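Local coordinates for flagellar basal body rod modification protein (Helicobacter pylori 26695, PDB 4ZZF) that is probably required for assembly of the flagellar hook, perhaps as a scaffolding protein that caps the growing hook, and is represented here by a truncated fragment, at residues 57-62 with 69-74; 123-128 with 135-140. All blocks are in the same frame, centred on the assembly; numbering follows the deposited sequence.

Contact 1 (57-62 with 69-74)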
loop_
_atom_site.group_PDB
_atom_site.type_symbol
_atom_site.label_atom_id
_atom_site.label_comp_id
_atom_site.label_asym_id
_atom_site.label_seq_id
_atom_site.Cartn_x
_atom_site.Cartn_y
_atom_site.Cartn_z
ATOM N N ILE A 57 -37.584 -0.511 1.165
ATOM C CA ILE A 57 -37.453 -0.180 -0.237
ATOM C C ILE A 57 -36.885 -1.379 -0.987
ATOM O O ILE A 57 -35.761 -1.803 -0.706
ATOM C CB ILE A 57 -36.537 1.029 -0.435
ATOM C CG1 ILE A 57 -37.012 2.201 0.426
ATOM C CG2 ILE A 57 -36.447 1.419 -1.901
ATOM C CD1 ILE A 57 -36.137 3.409 0.291
ATOM N N PRO A 58 -37.660 -1.937 -1.937
ATOM C CA PRO A 58 -37.215 -3.104 -2.716
ATOM C C PRO A 58 -36.021 -2.803 -3.629
ATOM O O PRO A 58 -35.991 -1.766 -4.289
ATOM C CB PRO A 58 -38.459 -3.467 -3.550
ATOM C CG PRO A 58 -39.254 -2.204 -3.627
ATOM C CD PRO A 58 -39.024 -1.516 -2.300
ATOM N N LEU A 59 -35.057 -3.716 -3.676
ATOM C CA LEU A 59 -33.861 -3.526 -4.496
ATOM C C LEU A 59 -33.928 -4.255 -5.839
ATOM O O LEU A 59 -33.027 -4.117 -6.680
ATOM C CB LEU A 59 -32.624 -3.978 -3.721
ATOM C CG LEU A 59 -32.115 -2.978 -2.687
ATOM C CD1 LEU A 59 -30.902 -3.522 -1.982
ATOM C CD2 LEU A 59 -31.768 -1.656 -3.362
ATOM N N LYS A 60 -34.997 -5.026 -6.019
ATOM C CA LYS A 60 -35.330 -5.708 -7.282
ATOM C C LYS A 60 -34.854 -4.982 -8.549
ATOM O O LYS A 60 -34.183 -5.560 -9.412
ATOM C CB LYS A 60 -36.857 -5.892 -7.337
ATOM C CG LYS A 60 -37.407 -6.763 -8.425
ATOM C CD LYS A 60 -38.882 -7.067 -8.115
ATOM C CE LYS A 60 -39.668 -7.374 -9.386
ATOM N NZ LYS A 60 -41.114 -7.618 -9.104
ATOM N N ASP A 61 -35.190 -3.700 -8.646
ATOM C CA ASP A 61 -34.936 -2.938 -9.866
ATOM C C ASP A 61 -33.466 -2.615 -10.069
ATOM O O ASP A 61 -33.083 -2.142 -11.133
ATOM C CB ASP A 61 -35.746 -1.633 -9.868
ATOM C CG ASP A 61 -37.244 -1.879 -10.005
ATOM O OD1 ASP A 61 -37.633 -2.803 -10.759
ATOM O OD2 ASP A 61 -38.032 -1.158 -9.351
ATOM N N TYR A 62 -32.640 -2.869 -9.061
ATOM C CA TYR A 62 -31.234 -2.507 -9.168
ATOM C C TYR A 62 -30.411 -3.713 -9.551
ATOM O O TYR A 62 -29.185 -3.729 -9.386
ATOM C CB TYR A 62 -30.737 -1.884 -7.857
ATOM C CG TYR A 62 -31.387 -0.548 -7.584
ATOM C CD1 TYR A 62 -32.627 -0.476 -6.960
ATOM C CD2 TYR A 62 -30.781 0.639 -7.986
ATOM C CE1 TYR A 62 -33.245 0.740 -6.723
ATOM C CE2 TYR A 62 -31.384 1.864 -7.752
ATOM C CZ TYR A 62 -32.617 1.909 -7.119
ATOM O OH TYR A 62 -33.231 3.116 -6.877
ATOM N N ILE A 69 -24.439 3.015 -4.779
ATOM C CA ILE A 69 -25.672 3.367 -5.473
ATOM C C ILE A 69 -26.405 4.437 -4.658
ATOM O O ILE A 69 -26.482 4.335 -3.431
ATOM C CB ILE A 69 -26.573 2.129 -5.687
ATOM C CG1 ILE A 69 -25.802 1.038 -6.431
ATOM C CG2 ILE A 69 -27.834 2.486 -6.482
ATOM C CD1 ILE A 69 -26.553 -0.287 -6.532
ATOM N N ASN A 70 -26.926 5.467 -5.323
ATOM C CA ASN A 70 -27.637 6.534 -4.611
ATOM C C ASN A 70 -29.137 6.303 -4.578
ATOM O O ASN A 70 -29.742 5.908 -5.564
ATOM C CB ASN A 70 -27.343 7.895 -5.231
ATOM C CG ASN A 70 -25.868 8.170 -5.316
ATOM O OD1 ASN A 70 -25.174 8.211 -4.301
ATOM N ND2 ASN A 70 -25.371 8.343 -6.526
ATOM N N PHE A 71 -29.723 6.540 -3.418
ATOM C CA PHE A 71 -31.143 6.325 -3.226
ATOM C C PHE A 71 -31.778 7.571 -2.640
ATOM O O PHE A 71 -31.077 8.472 -2.172
ATOM C CB PHE A 71 -31.394 5.137 -2.304
ATOM C CG PHE A 71 -30.791 3.839 -2.789
ATOM C CD1 PHE A 71 -31.503 3.001 -3.629
ATOM C CD2 PHE A 71 -29.519 3.458 -2.382
ATOM C CE1 PHE A 71 -30.959 1.802 -4.054
ATOM C CE2 PHE A 71 -28.963 2.265 -2.805
ATOM C CZ PHE A 71 -29.683 1.436 -3.645
ATOM N N GLU A 72 -33.108 7.623 -2.675
ATOM C CA GLU A 72 -33.837 8.687 -2.007
ATOM C C GLU A 72 -34.952 8.072 -1.187
ATOM O O GLU A 72 -35.512 7.038 -1.551
ATOM C CB GLU A 72 -34.393 9.702 -3.012
ATOM C CG GLU A 72 -33.317 10.590 -3.642
ATOM C CD GLU A 72 -33.850 11.568 -4.691
ATOM O OE1 GLU A 72 -34.969 11.360 -5.213
ATOM O OE2 GLU A 72 -33.131 12.553 -4.987
ATOM N N TRP A 73 -35.241 8.702 -0.060
ATOM C CA TRP A 73 -36.353 8.316 0.784
ATOM C C TRP A 73 -37.198 9.556 1.065
ATOM O O TRP A 73 -36.650 10.583 1.480
ATOM C CB TRP A 73 -35.838 7.713 2.076
ATOM C CG TRP A 73 -36.891 7.419 3.081
ATOM C CD1 TRP A 73 -38.117 6.884 2.851
ATOM C CD2 TRP A 73 -36.803 7.659 4.488
ATOM N NE1 TRP A 73 -38.798 6.757 4.037
ATOM C CE2 TRP A 73 -38.015 7.220 5.053
ATOM C CE3 TRP A 73 -35.823 8.185 5.324
ATOM C CZ2 TRP A 73 -38.268 7.311 6.417
ATOM C CZ3 TRP A 73 -36.074 8.260 6.676
ATOM C CH2 TRP A 73 -37.289 7.828 7.210
ATOM N N ASP A 74 -38.513 9.469 0.846
ATOM C CA ASP A 74 -39.385 10.640 0.992
ATOM C C ASP A 74 -39.729 10.919 2.446
ATOM O O ASP A 74 -40.398 11.899 2.753
ATOM C CB ASP A 74 -40.678 10.480 0.172
ATOM C CG ASP A 74 -41.479 9.234 0.547
ATOM O OD1 ASP A 74 -41.294 8.691 1.655
ATOM O OD2 ASP A 74 -42.307 8.796 -0.277
HETATM O O HOH W 1 -32.132 5.340 -6.786
#
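Tyr-62 lays one face of its ring against the edge of Phe-71, an edge-to-face pair with centroids 4.9 Å apart and planes at 60°. Phe-71 CE1 leads, reaching Tyr-62 CZ at 3.5 Å and standing off-centre above the phenol, toward its rim. Each ring has CG anti to its carbonyl carbon (chi1 -67° for Tyr-62, -58° for Phe-71), which sets it beside its own backbone N. Tyr-62, after the turn that follows strand 53-58, and Phe-71, on strand 67-73, slide past each other in opposite directions. Leu-59 crosses Phe-71 at about a right angle, its CD2 branch 3.6 Å from Phe-71 CE1. Ile-69 adds its CG2 methyl 3.8 Å from Tyr-62 CD2. Phe-71 also meets Phe-27 of strand 25-31 and Ile-44 of strand 43-47, so the buried Leu-59, Ile-69 and Phe-71 lie in the core of the Ig-like domain, with Tyr-62 partly exposed. The turn leading into Tyr-62 is closed by Tyr-62 N bonding to Leu-59 O at 2.7 Å. No direct hydrogen bond joins the segments; a water lies 2.5 Å from Tyr-62 OH and donates to Asn-70 O at 2.7 Å. The contact is therefore chiefly apolar, with the phenol's polar end linked through water to strand 67-73.

Contact 2 (123-128 with 135-140)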
loop_
_atom_site.group_PDB
_atom_site.type_symbol
_atom_site.label_atom_id
_atom_site.label_comp_id
_atom_site.label_asym_id
_atom_site.label_seq_id
_atom_site.Cartn_x
_atom_site.Cartn_y
_atom_site.Cartn_z
ATOM N N PRO A 123 -7.449 14.736 7.989
ATOM C CA PRO A 123 -7.764 13.710 6.992
ATOM C C PRO A 123 -9.248 13.324 6.995
ATOM O O PRO A 123 -9.840 13.098 8.052
ATOM C CB PRO A 123 -6.879 12.521 7.413
ATOM C CG PRO A 123 -5.905 13.066 8.415
ATOM C CD PRO A 123 -6.612 14.213 9.076
ATOM N N MET A 124 -9.825 13.279 5.796
ATOM C CA MET A 124 -11.180 12.794 5.564
ATOM C C MET A 124 -11.171 11.633 4.568
ATOM O O MET A 124 -10.349 11.591 3.655
ATOM C CB MET A 124 -12.073 13.915 5.021
ATOM C CG MET A 124 -11.933 15.225 5.760
ATOM S SD MET A 124 -12.697 15.154 7.383
ATOM C CE MET A 124 -14.418 15.261 6.907
ATOM N N LEU A 125 -12.105 10.705 4.733
ATOM C CA LEU A 125 -12.278 9.624 3.776
ATOM C C LEU A 125 -13.423 9.927 2.825
ATOM O O LEU A 125 -14.533 10.232 3.266
ATOM C CB LEU A 125 -12.561 8.316 4.497
ATOM C CG LEU A 125 -11.588 7.838 5.559
ATOM C CD1 LEU A 125 -12.197 6.615 6.263
ATOM C CD2 LEU A 125 -10.258 7.496 4.893
ATOM N N ARG A 126 -13.180 9.831 1.526
ATOM C CA ARG A 126 -14.285 9.923 0.591
ATOM C C ARG A 126 -14.810 8.532 0.282
ATOM O O ARG A 126 -14.082 7.683 -0.229
ATOM C CB ARG A 126 -13.889 10.631 -0.705
ATOM C CG ARG A 126 -15.065 10.700 -1.698
ATOM C CD ARG A 126 -14.625 10.981 -3.131
ATOM N NE ARG A 126 -13.950 12.272 -3.260
ATOM C CZ ARG A 126 -14.579 13.450 -3.263
ATOM N NH1 ARG A 126 -15.913 13.496 -3.138
ATOM N NH2 ARG A 126 -13.878 14.583 -3.381
ATOM N N MET A 127 -16.084 8.323 0.602
ATOM C CA MET A 127 -16.769 7.046 0.425
ATOM C C MET A 127 -18.092 7.275 -0.286
ATOM O O MET A 127 -19.105 7.547 0.349
ATOM C CB MET A 127 -17.000 6.371 1.780
ATOM C CG MET A 127 -15.724 6.221 2.597
ATOM S SD MET A 127 -15.961 5.666 4.294
ATOM C CE MET A 127 -16.973 4.215 4.031
ATOM N N GLY A 128 -18.079 7.166 -1.606
ATOM C CA GLY A 128 -19.242 7.518 -2.389
ATOM C C GLY A 128 -19.505 8.997 -2.191
ATOM O O GLY A 128 -18.577 9.800 -2.217
ATOM N N ASP A 135 -11.354 9.312 12.248
ATOM C CA ASP A 135 -11.603 8.712 13.553
ATOM C C ASP A 135 -12.994 8.104 13.623
ATOM O O ASP A 135 -13.335 7.448 14.598
ATOM C CB ASP A 135 -11.415 9.739 14.671
ATOM C CG ASP A 135 -12.063 11.078 14.347
ATOM O OD1 ASP A 135 -13.254 11.265 14.703
ATOM O OD2 ASP A 135 -11.381 11.938 13.726
ATOM N N SER A 136 -13.800 8.296 12.588
ATOM C CA SER A 136 -15.074 7.597 12.549
ATOM C C SER A 136 -14.867 6.154 12.079
ATOM O O SER A 136 -15.758 5.334 12.200
ATOM C CB SER A 136 -16.066 8.316 11.643
ATOM O OG SER A 136 -15.862 7.958 10.289
ATOM N N ALA A 137 -13.682 5.840 11.564
ATOM C CA ALA A 137 -13.431 4.510 11.017
ATOM C C ALA A 137 -13.092 3.506 12.111
ATOM O O ALA A 137 -12.175 3.732 12.899
ATOM C CB ALA A 137 -12.323 4.560 10.002
ATOM N N ILE A 138 -13.819 2.390 12.145
ATOM C CA ILE A 138 -13.583 1.382 13.170
ATOM C C ILE A 138 -12.879 0.122 12.640
ATOM O O ILE A 138 -12.322 -0.646 13.425
ATOM C CB ILE A 138 -14.895 0.959 13.856
ATOM C CG1 ILE A 138 -15.876 0.343 12.854
ATOM C CG2 ILE A 138 -15.515 2.141 14.608
ATOM C CD1 ILE A 138 -17.319 0.205 13.425
ATOM N N GLU A 139 -12.892 -0.085 11.323
ATOM C CA GLU A 139 -12.254 -1.265 10.741
ATOM C C GLU A 139 -11.909 -1.064 9.272
ATOM O O GLU A 139 -12.663 -0.407 8.561
ATOM C CB GLU A 139 -13.160 -2.495 10.878
ATOM C CG GLU A 139 -12.410 -3.771 10.596
ATOM C CD GLU A 139 -13.251 -5.025 10.694
ATOM O OE1 GLU A 139 -14.503 -4.934 10.727
ATOM O OE2 GLU A 139 -12.634 -6.111 10.744
ATOM N N PHE A 140 -10.779 -1.622 8.822
ATOM C CA PHE A 140 -10.448 -1.667 7.391
ATOM C C PHE A 140 -10.070 -3.067 6.938
ATOM O O PHE A 140 -9.417 -3.812 7.676
ATOM C CB PHE A 140 -9.282 -0.737 7.037
ATOM C CG PHE A 140 -9.535 0.718 7.317
ATOM C CD1 PHE A 140 -9.289 1.248 8.579
ATOM C CD2 PHE A 140 -9.964 1.568 6.305
ATOM C CE1 PHE A 140 -9.487 2.597 8.827
ATOM C CE2 PHE A 140 -10.173 2.906 6.543
ATOM C CZ PHE A 140 -9.932 3.428 7.798
HETATM O O HOH W 2 -10.328 12.766 11.374
#
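Leu-125 points from strand 122-127 toward Ala-137 and Phe-140 on strand 137-141, joining the three-stranded antiparallel sheet of 115-119, 122-127 and 130-133 to the separate antiparallel pair formed by 9-12 and 137-141. The apolar part of this buried contact rests on one methyl. Leu-125 CD1 lies 4.3 Å from Ala-137 CB and 4.2 Å from Phe-140 CZ, approaching the phenyl ring at its edge, near the ring plane. Phe-140 starts three residues beyond Ala-137, yet its ring end swings back to the same methyl, with CG beside the backbone N (chi1 -61°). A classic beta bulge sits between them, Ile-138 and Glu-139 sharing Glu-11 as their partner on strand 9-12. Around the leucine, Val-116 and Ile-134 supply further packing.

No hydrogen bond joins the two segments directly. Glu-139 forms a salt bridge with Lys-146 and a hydrogen bond to Ser-115 of a second subunit, while Glu-139 and Phe-140 pair with a strand of that chain, carrying the sheet across the interface. Between the two segments themselves the polar link is water-mediated: one water donates to Asp-135 OD2 at 2.7 Å and, weakly, to Pro-123 O at 3.4 Å.

From the N terminus, the chain first forms strand 9-12, which later pairs with 137-141; further on, within the Ig-like domain, contact 1 closes a short loop between strands 53-58 and 67-73, which belong to different sheets, 67-73 pairing with 25-31 and 53-58 with 43-47. After strands 86-94, 104-107 and 115-119, contact 2 closes another short loop, running through strand 130-133, and ties the three-stranded sheet to the pair that includes the N-terminal strand 9-12. The two loops follow in series, neither nesting nor crossing. The centres of contacts 1 and 2 are about 24 Å apart, on opposite sides of the chain's centre; the nearest atoms of contacts 1 and 2, about 6 Å apart, do not touch.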